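DNA mismatch repair protein PMS1 (Saccharomyces cerevisiae, PDB 3H4L) binds ATP through a GHKL-type ATPase domain in its N-terminal part and probably acts in DNA mismatch repair as a member of the MutL family. Local coordinates at residues Thr24-Ala29 and Lys168-Lys173; Lys50-Glu55 and Val192-Pro197; Ile108-Val113 and Leu148-Phe153. All blocks are in the same frame, centred on the assembly; numbering follows the deposited sequence.

Interaction 1 of 3, residues Thr24-Ala29 and Lys168-Lys173; sequences TDLTTA and KRQFTK
Asp25 meets both Gln170 and Lys173 at the start of helix 26-39, where it is the N-cap residue. This helix belongs to the GHKL-type ATPase fold and carries Glu32, Asn36 and Ser37 of the nucleotide pocket; its partner here is helix 167-184. The Asp25 CG sits between the backbone N and the carbonyl carbon (chi1 52°), which lets one short carboxylate serve two ends. Asp25 OD1 accepts from Thr28 N at 3.0 Å, capping the helix, while Asp25 OD2 offers its syn lone pair to Lys173 NZ at 3.3 Å in a salt bridge. Lysine suits the exposed side: its extended chain crosses to Asp25 at about a right angle. Asp25 OD2 also stands 3.4 Å from Gln170 OE1, acceptor beside acceptor, a closeness that the Lys173 charge probably eases. Leu26, next along, lays CB against Gln170 CG at 3.9 Å and also packs on Phe163 of helix 157-164, a fitting place for a buried apolar residue. Thr27 gives the polar grip of the contact. Thr27 N, in the first turn and too early to find an acceptor within its own helix, donates to Gln170 OE1 at 3.1 Å in the carbonyl plane (N-H...O 157°). Thr27 OG1 donates to Gln170 OE1 at 2.8 Å, from 44° above that plane. Glutamine reaches this spot because its chain bends at chi2, swinging the amide oxygen over the helix start; two donors then grip OE1. On helix 167-184, Thr172 OG1 bonds Ser69 of the second subunit. Beside the grip on OE1, the methylene CG of Lys173 passes Thr27 OG1 at 3.7 Å.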
loop_
_atom_site.group_PDB
_atom_site.type_symbol
_atom_site.label_atom_id
_atom_site.label_comp_id
_atom_site.label_asym_id
_atom_site.label_seq_id
_atom_site.Cartn_x
_atom_site.Cartn_y
_atom_site.Cartn_z
ATOM N N THR B 24 -1.874 4.489 23.192
ATOM C CA THR B 24 -3.010 5.335 22.852
ATOM C C THR B 24 -3.676 4.951 21.545
ATOM O O THR B 24 -4.899 4.943 21.457
ATOM C CB THR B 24 -2.605 6.832 22.798
ATOM O OG1 THR B 24 -1.358 6.968 22.103
ATOM C CG2 THR B 24 -2.471 7.403 24.221
ATOM N N ASP B 25 -2.883 4.647 20.526
ATOM C CA ASP B 25 -3.449 4.227 19.253
ATOM C C ASP B 25 -2.506 3.362 18.430
ATOM O O ASP B 25 -1.412 3.019 18.874
ATOM C CB ASP B 25 -3.903 5.431 18.423
ATOM C CG ASP B 25 -2.827 6.488 18.269
ATOM O OD1 ASP B 25 -1.629 6.161 18.420
ATOM O OD2 ASP B 25 -3.197 7.651 17.977
ATOM N N LEU B 26 -2.948 3.010 17.228
ATOM C CA LEU B 26 -2.169 2.172 16.333
ATOM C C LEU B 26 -0.793 2.770 16.091
ATOM O O LEU B 26 0.211 2.059 16.091
ATOM C CB LEU B 26 -2.908 2.005 15.004
ATOM C CG LEU B 26 -2.160 1.188 13.949
ATOM C CD1 LEU B 26 -2.042 -0.257 14.410
ATOM C CD2 LEU B 26 -2.889 1.282 12.620
ATOM N N THR B 27 -0.751 4.086 15.896
ATOM C CA THR B 27 0.505 4.783 15.643
ATOM C C THR B 27 1.504 4.620 16.792
ATOM O O THR B 27 2.693 4.392 16.564
ATOM C CB THR B 27 0.245 6.278 15.386
ATOM O OG1 THR B 27 -0.609 6.416 14.243
ATOM C CG2 THR B 27 1.554 7.016 15.131
ATOM N N THR B 28 1.026 4.740 18.023
ATOM C CA THR B 28 1.894 4.596 19.189
ATOM C C THR B 28 2.417 3.166 19.218
ATOM O O THR B 28 3.601 2.929 19.464
ATOM C CB THR B 28 1.118 4.876 20.494
ATOM O OG1 THR B 28 0.576 6.200 20.441
ATOM C CG2 THR B 28 2.023 4.762 21.711
ATOM N N ALA B 29 1.533 2.209 18.962
ATOM C CA ALA B 29 1.945 0.815 18.961
ATOM C C ALA B 29 3.080 0.624 17.961
ATOM O O ALA B 29 4.090 0.007 18.279
ATOM C CB ALA B 29 0.762 -0.088 18.610
ATOM N N LYS B 168 -8.808 5.144 8.510
ATOM C CA LYS B 168 -8.135 5.732 7.355
ATOM C C LYS B 168 -7.216 6.889 7.756
ATOM O O LYS B 168 -6.057 6.943 7.337
ATOM C CB LYS B 168 -9.166 6.189 6.317
ATOM C CG LYS B 168 -9.832 5.017 5.584
ATOM C CD LYS B 168 -10.665 5.472 4.396
ATOM C CE LYS B 168 -10.856 4.337 3.379
ATOM N NZ LYS B 168 -11.485 4.803 2.092
ATOM N N ARG B 169 -7.722 7.802 8.581
ATOM C CA ARG B 169 -6.913 8.931 9.025
ATOM C C ARG B 169 -5.791 8.419 9.922
ATOM O O ARG B 169 -4.639 8.858 9.802
ATOM C CB ARG B 169 -7.775 9.951 9.781
ATOM N N GLN B 170 -6.127 7.485 10.811
ATOM C CA GLN B 170 -5.155 6.910 11.738
ATOM C C GLN B 170 -3.953 6.336 11.003
ATOM O O GLN B 170 -2.808 6.554 11.397
ATOM C CB GLN B 170 -5.799 5.802 12.573
ATOM C CG GLN B 170 -4.827 5.082 13.534
ATOM C CD GLN B 170 -4.340 5.972 14.664
ATOM O OE1 GLN B 170 -3.220 5.820 15.152
ATOM N NE2 GLN B 170 -5.184 6.898 15.093
ATOM N N PHE B 171 -4.226 5.588 9.936
ATOM C CA PHE B 171 -3.168 4.973 9.154
ATOM C C PHE B 171 -2.252 6.047 8.597
ATOM O O PHE B 171 -1.034 5.973 8.744
ATOM C CB PHE B 171 -3.754 4.163 8.010
ATOM C CG PHE B 171 -2.749 3.302 7.301
ATOM C CD1 PHE B 171 -2.241 2.162 7.910
ATOM C CD2 PHE B 171 -2.331 3.617 6.013
ATOM C CE1 PHE B 171 -1.339 1.344 7.244
ATOM C CE2 PHE B 171 -1.431 2.807 5.338
ATOM C CZ PHE B 171 -0.933 1.668 5.948
ATOM N N THR B 172 -2.828 7.053 7.959
ATOM C CA THR B 172 -1.998 8.108 7.413
ATOM C C THR B 172 -1.179 8.724 8.545
ATOM O O THR B 172 -0.013 9.056 8.351
ATOM C CB THR B 172 -2.828 9.221 6.730
ATOM O OG1 THR B 172 -3.734 8.634 5.785
ATOM C CG2 THR B 172 -1.901 10.180 5.983
ATOM N N LYS B 173 -1.772 8.881 9.727
ATOM C CA LYS B 173 -1.004 9.449 10.832
ATOM C C LYS B 173 0.148 8.500 11.139
ATOM O O LYS B 173 1.285 8.918 11.378
ATOM C CB LYS B 173 -1.849 9.610 12.090
ATOM C CG LYS B 173 -0.999 9.990 13.295
ATOM C CD LYS B 173 -1.761 9.969 14.613
ATOM C CE LYS B 173 -0.848 10.425 15.746
ATOM N NZ LYS B 173 -1.463 10.258 17.091
#

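Interaction 2 of 3, residues Lys50-Glu55 and Val192-Pro197; sequences KDYGLE and VWNITP
Lys50 and Ile195 form a parallel beta bridge that joins the end of strand 44-50 to strand 189-195, in the mixed sheet of the ATPase domain. Among backbone bonds, Asp51 N donates almost straight to Ile195 O, 3.0 Å away at 177°. Just past the bridge the chain turns sharply, and Lys50 O accepts from Gly53 N and Glu55 N on opposite faces of its plane. One side chain bonds to this turn: Asn194 OD1 takes the N-H of Tyr52, N to OD1 2.8 Å. The other end of that amide serves a face contact. Asn194 ND2 lies 3.2 Å above the Tyr52 ring plane, over its centre, with the two planes only 27° apart. The ring arrives there because Tyr52 CG stands anti to the carbonyl carbon (chi1 -74°), and Phe171 meets it edge-to-face. Replacing the tyrosine with alanine would strip away the ring, which would probably leave Asn194 ND2 without the flat surface it rests on and open a gap beside Phe171. Apolar contact is lighter: the aliphatic chain of Lys50 runs beside Ile195, CE to CD1 4.3 Å. Pro197 CD lies 3.5 Å from the carboxylate oxygen OD1 of Asp51, a plain van der Waals touch. Tyr52 also packs on Arg98 of the second subunit, and its side chain is about 5 Å from a bound ATP analogue. Asparagine suits its buried place since one small amide satisfies a main-chain N-H and lies over an aromatic face, fixing the turn and the ring together.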
loop_
_atom_site.group_PDB
_atom_site.type_symbol
_atom_site.label_atom_id
_atom_site.label_comp_id
_atom_site.label_asym_id
_atom_site.label_seq_id
_atom_site.Cartn_x
_atom_site.Cartn_y
_atom_site.Cartn_z
ATOM N N LYS B 50 -2.713 -5.629 8.463
ATOM C CA LYS B 50 -3.849 -6.375 7.936
ATOM C C LYS B 50 -5.056 -5.470 8.138
ATOM O O LYS B 50 -5.347 -5.022 9.247
ATOM C CB LYS B 50 -4.019 -7.718 8.628
ATOM C CG LYS B 50 -2.994 -8.739 8.150
ATOM C CD LYS B 50 -3.447 -10.181 8.391
ATOM C CE LYS B 50 -2.367 -11.171 7.945
ATOM N NZ LYS B 50 -2.775 -12.595 8.146
ATOM N N ASP B 51 -5.724 -5.175 7.031
ATOM C CA ASP B 51 -6.868 -4.279 7.004
ATOM C C ASP B 51 -6.519 -2.974 7.720
ATOM O O ASP B 51 -7.204 -2.539 8.647
ATOM C CB ASP B 51 -8.110 -4.928 7.618
ATOM C CG ASP B 51 -9.399 -4.162 7.277
ATOM O OD1 ASP B 51 -9.487 -3.580 6.173
ATOM O OD2 ASP B 51 -10.337 -4.152 8.100
ATOM N N TYR B 52 -5.426 -2.363 7.272
ATOM C CA TYR B 52 -4.940 -1.091 7.801
ATOM C C TYR B 52 -4.672 -1.005 9.305
ATOM O O TYR B 52 -4.576 0.086 9.851
ATOM C CB TYR B 52 -5.900 0.020 7.377
ATOM C CG TYR B 52 -5.767 0.371 5.912
ATOM C CD1 TYR B 52 -4.591 0.933 5.427
ATOM C CD2 TYR B 52 -6.791 0.108 5.003
ATOM C CE1 TYR B 52 -4.431 1.226 4.079
ATOM C CE2 TYR B 52 -6.640 0.398 3.640
ATOM C CZ TYR B 52 -5.452 0.958 3.194
ATOM O OH TYR B 52 -5.262 1.262 1.867
ATOM N N GLY B 53 -4.527 -2.146 9.969
ATOM C CA GLY B 53 -4.276 -2.129 11.400
ATOM C C GLY B 53 -5.444 -2.668 12.205
ATOM O O GLY B 53 -5.272 -3.156 13.329
ATOM N N LEU B 54 -6.638 -2.574 11.633
ATOM C CA LEU B 54 -7.846 -3.063 12.295
ATOM C C LEU B 54 -7.701 -4.521 12.694
ATOM O O LEU B 54 -8.128 -4.918 13.771
ATOM C CB LEU B 54 -9.056 -2.914 11.371
ATOM C CG LEU B 54 -9.353 -1.464 10.993
ATOM C CD1 LEU B 54 -10.300 -1.413 9.820
ATOM C CD2 LEU B 54 -9.915 -0.744 12.206
ATOM N N GLU B 55 -7.093 -5.313 11.819
ATOM C CA GLU B 55 -6.888 -6.735 12.065
ATOM C C GLU B 55 -5.583 -6.976 12.815
ATOM O O GLU B 55 -5.552 -7.677 13.826
ATOM C CB GLU B 55 -6.874 -7.489 10.729
ATOM C CG GLU B 55 -6.584 -8.979 10.816
ATOM C CD GLU B 55 -7.661 -9.760 11.546
ATOM O OE1 GLU B 55 -8.725 -9.175 11.870
ATOM O OE2 GLU B 55 -7.448 -10.972 11.787
ATOM N N VAL B 192 6.825 -1.594 3.891
ATOM C CA VAL B 192 5.519 -1.576 4.513
ATOM C C VAL B 192 4.452 -1.992 3.529
ATOM O O VAL B 192 4.306 -1.405 2.450
ATOM C CB VAL B 192 5.172 -0.175 5.042
ATOM C CG1 VAL B 192 3.800 -0.198 5.702
ATOM C CG2 VAL B 192 6.251 0.289 6.038
ATOM N N TRP B 193 3.703 -3.017 3.905
ATOM C CA TRP B 193 2.628 -3.508 3.062
ATOM C C TRP B 193 1.331 -3.500 3.857
ATOM O O TRP B 193 1.335 -3.459 5.092
ATOM C CB TRP B 193 2.872 -4.953 2.625
ATOM C CG TRP B 193 4.208 -5.280 2.071
ATOM C CD1 TRP B 193 5.363 -5.510 2.769
ATOM C CD2 TRP B 193 4.502 -5.556 0.706
ATOM N NE1 TRP B 193 6.356 -5.922 1.914
ATOM C CE2 TRP B 193 5.854 -5.955 0.641
ATOM C CE3 TRP B 193 3.753 -5.501 -0.477
ATOM C CZ2 TRP B 193 6.471 -6.312 -0.563
ATOM C CZ3 TRP B 193 4.364 -5.856 -1.675
ATOM C CH2 TRP B 193 5.712 -6.253 -1.709
ATOM N N ASN B 194 0.221 -3.543 3.132
ATOM C CA ASN B 194 -1.082 -3.624 3.752
ATOM C C ASN B 194 -1.810 -4.725 3.025
ATOM O O ASN B 194 -1.979 -4.664 1.803
ATOM C CB ASN B 194 -1.886 -2.341 3.610
ATOM C CG ASN B 194 -3.287 -2.496 4.170
ATOM O OD1 ASN B 194 -3.459 -2.957 5.307
ATOM N ND2 ASN B 194 -4.296 -2.129 3.383
ATOM N N ILE B 195 -2.229 -5.740 3.769
ATOM C CA ILE B 195 -2.957 -6.846 3.179
ATOM C C ILE B 195 -4.439 -6.554 3.338
ATOM O O ILE B 195 -4.936 -6.461 4.460
ATOM C CB ILE B 195 -2.587 -8.155 3.869
ATOM C CG1 ILE B 195 -1.136 -8.507 3.524
ATOM C CG2 ILE B 195 -3.538 -9.258 3.444
ATOM C CD1 ILE B 195 -0.565 -9.615 4.362
ATOM N N THR B 196 -5.134 -6.393 2.207
ATOM C CA THR B 196 -6.561 -6.072 2.216
ATOM C C THR B 196 -7.427 -7.292 2.477
ATOM O O THR B 196 -7.083 -8.410 2.094
ATOM C CB THR B 196 -7.030 -5.438 0.880
ATOM O OG1 THR B 196 -7.247 -6.467 -0.093
ATOM C CG2 THR B 196 -5.991 -4.464 0.362
ATOM N N PRO B 197 -8.574 -7.088 3.135
ATOM C CA PRO B 197 -9.481 -8.198 3.436
ATOM C C PRO B 197 -9.802 -9.005 2.180
ATOM O O PRO B 197 -10.121 -10.194 2.259
ATOM C CB PRO B 197 -10.701 -7.495 4.022
ATOM C CG PRO B 197 -10.636 -6.099 3.400
ATOM C CD PRO B 197 -9.177 -5.791 3.492
#

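Interaction 3 of 3, residues Ile108-Val113 and Leu148-Phe153; sequences IAKLSV and LVSQLF
Lys110 and Ser150 face each other as an antiparallel hydrogen-bonded pair, Lys110 N giving its proton to Ser150 O at 3.1 Å and Ser150 N returning one to Lys110 O. The lysine side chain can be followed outward from there. Lys110 CB sits 3.6 Å from Ser150 OG; serine is small enough to lie close beside the lysine chain. Lys110 CG stays close to the strand, 3.7 Å from Ser150 O. There the chain bends at chi2 (-74°), and from CD outward it runs past Gln151, where the model is too tight for the route of CE and NZ to be trusted. Strands 110-116 and 144-150, antiparallel at 160° over these segments, are neighbours in the large sheet of the GHKL ATPase fold, whose helices pack on one face. Ser112 and Leu148 make the next hydrogen-bonded pair, N to O in both directions. Lys110, Ser112, Leu148 and Ser150 form one side; Leu111 and Val149 form the other, where apolar branches suit the cover given by Leu102, Leu105 and Cys106 of helix 101-107. There Leu111 CD1 reaches Val149 CG2 at 4.1 Å. Just before the strand, the Ala109 methyl is small enough to fit among Val149, Leu152 and the Ser150 carbonyl, with Ala109 CB 3.9 Å from Val149 CG1. The pairing then continues irregularly: Phe153 N donates to Ile108 O at 2.9 Å, though bent (139°). Ile108 CD1 lies alongside Leu152 CD1 at 3.9 Å and also touches the Phe153 ring, one face of which is covered by Leu152 CG. On the face of Lys110 and Ser150, Ser112 OG bonds Glu126 of the adjoining strand, and a water donates both to Ser112 OG and, at 2.9 Å, to Lys110 O.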
loop_
_atom_site.group_PDB
_atom_site.type_symbol
_atom_site.label_atom_id
_atom_site.label_comp_id
_atom_site.label_asym_id
_atom_site.label_seq_id
_atom_site.Cartn_x
_atom_site.Cartn_y
_atom_site.Cartn_z
ATOM N N ILE B 108 -3.942 -4.603 26.369
ATOM C CA ILE B 108 -4.995 -4.179 25.459
ATOM C C ILE B 108 -4.959 -4.727 24.034
ATOM O O ILE B 108 -5.550 -4.135 23.127
ATOM C CB ILE B 108 -5.117 -2.631 25.420
ATOM C CG1 ILE B 108 -3.755 -1.977 25.181
ATOM C CG2 ILE B 108 -5.732 -2.145 26.714
ATOM C CD1 ILE B 108 -3.185 -2.235 23.808
ATOM N N ALA B 109 -4.291 -5.866 23.847
ATOM C CA ALA B 109 -4.198 -6.522 22.537
ATOM C C ALA B 109 -3.717 -7.954 22.738
ATOM O O ALA B 109 -3.528 -8.375 23.868
ATOM C CB ALA B 109 -3.234 -5.768 21.631
ATOM N N LYS B 110 -3.544 -8.701 21.650
ATOM C CA LYS B 110 -3.051 -10.083 21.726
ATOM C C LYS B 110 -1.615 -9.991 21.236
ATOM O O LYS B 110 -1.391 -9.608 20.083
ATOM C CB LYS B 110 -3.819 -11.010 20.773
ATOM C CG LYS B 110 -5.332 -10.915 20.830
ATOM C CD LYS B 110 -5.937 -11.557 22.080
ATOM C CE LYS B 110 -7.469 -11.438 22.065
ATOM N NZ LYS B 110 -8.157 -12.289 23.094
ATOM N N LEU B 111 -0.647 -10.337 22.079
ATOM C CA LEU B 111 0.757 -10.246 21.669
ATOM C C LEU B 111 1.414 -11.586 21.361
ATOM O O LEU B 111 1.346 -12.509 22.159
ATOM C CB LEU B 111 1.584 -9.534 22.748
ATOM C CG LEU B 111 3.061 -9.274 22.401
ATOM C CD1 LEU B 111 3.144 -8.254 21.254
ATOM C CD2 LEU B 111 3.820 -8.762 23.636
ATOM N N SER B 112 2.054 -11.682 20.201
ATOM C CA SER B 112 2.764 -12.893 19.801
ATOM C C SER B 112 4.163 -12.505 19.361
ATOM O O SER B 112 4.371 -11.426 18.798
ATOM C CB SER B 112 2.070 -13.592 18.635
ATOM O OG SER B 112 0.808 -14.079 19.027
ATOM N N VAL B 113 5.120 -13.393 19.597
ATOM C CA VAL B 113 6.502 -13.132 19.212
ATOM C C VAL B 113 7.174 -14.385 18.641
ATOM O O VAL B 113 6.943 -15.494 19.122
ATOM C CB VAL B 113 7.328 -12.657 20.433
ATOM C CG1 VAL B 113 8.789 -12.469 20.046
ATOM C CG2 VAL B 113 6.754 -11.359 20.973
ATOM N N LEU B 148 3.871 -9.530 16.586
ATOM C CA LEU B 148 2.561 -9.394 15.983
ATOM C C LEU B 148 1.532 -8.905 16.995
ATOM O O LEU B 148 1.270 -9.575 17.996
ATOM C CB LEU B 148 2.107 -10.741 15.418
ATOM C CG LEU B 148 0.739 -10.712 14.735
ATOM C CD1 LEU B 148 0.855 -9.916 13.437
ATOM C CD2 LEU B 148 0.246 -12.134 14.452
ATOM N N VAL B 149 0.961 -7.733 16.736
ATOM C CA VAL B 149 -0.072 -7.161 17.600
ATOM C C VAL B 149 -1.376 -7.310 16.824
ATOM O O VAL B 149 -1.517 -6.749 15.742
ATOM C CB VAL B 149 0.173 -5.655 17.864
ATOM C CG1 VAL B 149 -1.067 -5.028 18.523
ATOM C CG2 VAL B 149 1.414 -5.467 18.740
ATOM N N SER B 150 -2.324 -8.071 17.358
ATOM C CA SER B 150 -3.585 -8.264 16.656
ATOM C C SER B 150 -4.755 -7.953 17.561
ATOM O O SER B 150 -4.614 -7.963 18.785
ATOM C CB SER B 150 -3.701 -9.704 16.174
ATOM O OG SER B 150 -4.068 -10.548 17.246
ATOM N N GLN B 151 -5.908 -7.679 16.954
ATOM C CA GLN B 151 -7.113 -7.366 17.711
ATOM C C GLN B 151 -6.844 -6.222 18.690
ATOM O O GLN B 151 -7.163 -6.298 19.890
ATOM C CB GLN B 151 -7.593 -8.616 18.455
ATOM C CG GLN B 151 -8.282 -9.628 17.545
ATOM C CD GLN B 151 -8.618 -10.942 18.244
ATOM O OE1 GLN B 151 -8.635 -11.020 19.476
ATOM N NE2 GLN B 151 -8.899 -11.980 17.455
ATOM N N LEU B 152 -6.262 -5.152 18.164
ATOM C CA LEU B 152 -5.929 -4.006 18.985
ATOM C C LEU B 152 -7.161 -3.371 19.636
ATOM O O LEU B 152 -8.187 -3.153 18.994
ATOM C CB LEU B 152 -5.165 -2.979 18.144
ATOM C CG LEU B 152 -4.607 -1.750 18.860
ATOM C CD1 LEU B 152 -3.610 -2.151 19.945
ATOM C CD2 LEU B 152 -3.948 -0.864 17.826
ATOM N N PHE B 153 -7.044 -3.093 20.929
ATOM C CA PHE B 153 -8.113 -2.478 21.716
ATOM C C PHE B 153 -9.371 -3.343 21.757
ATOM O O PHE B 153 -10.482 -2.846 21.953
ATOM C CB PHE B 153 -8.440 -1.064 21.185
ATOM C CG PHE B 153 -7.235 -0.141 21.102
ATOM C CD1 PHE B 153 -6.295 -0.098 22.125
ATOM C CD2 PHE B 153 -7.038 0.669 19.995
ATOM C CE1 PHE B 153 -5.172 0.733 22.046
ATOM C CE2 PHE B 153 -5.919 1.505 19.905
ATOM C CZ PHE B 153 -4.984 1.533 20.935
HETATM O O HOH W 1 -1.045 -11.789 18.153
#

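The three contacts lie within one domain, their centres 12 to 15 Å apart. Interactions 2 and 3 both belong to the eight-stranded sheet, and Glu55 O probably accepts a hydrogen bond from Gln151 N between them. Interaction 1 is helix against helix: Leu26 touches Tyr52, Gly53 and Leu152, and Asp25 rests on Phe153. Along the chain the order is 24-29, 50-55, 108-113, 148-153, 168-173 and 192-197, so interactions 1 and 2 interlace while interaction 3 falls within the span of both. Residues far apart in sequence are thereby gathered at the start of helix 26-39, which carries part of the nucleotide pocket.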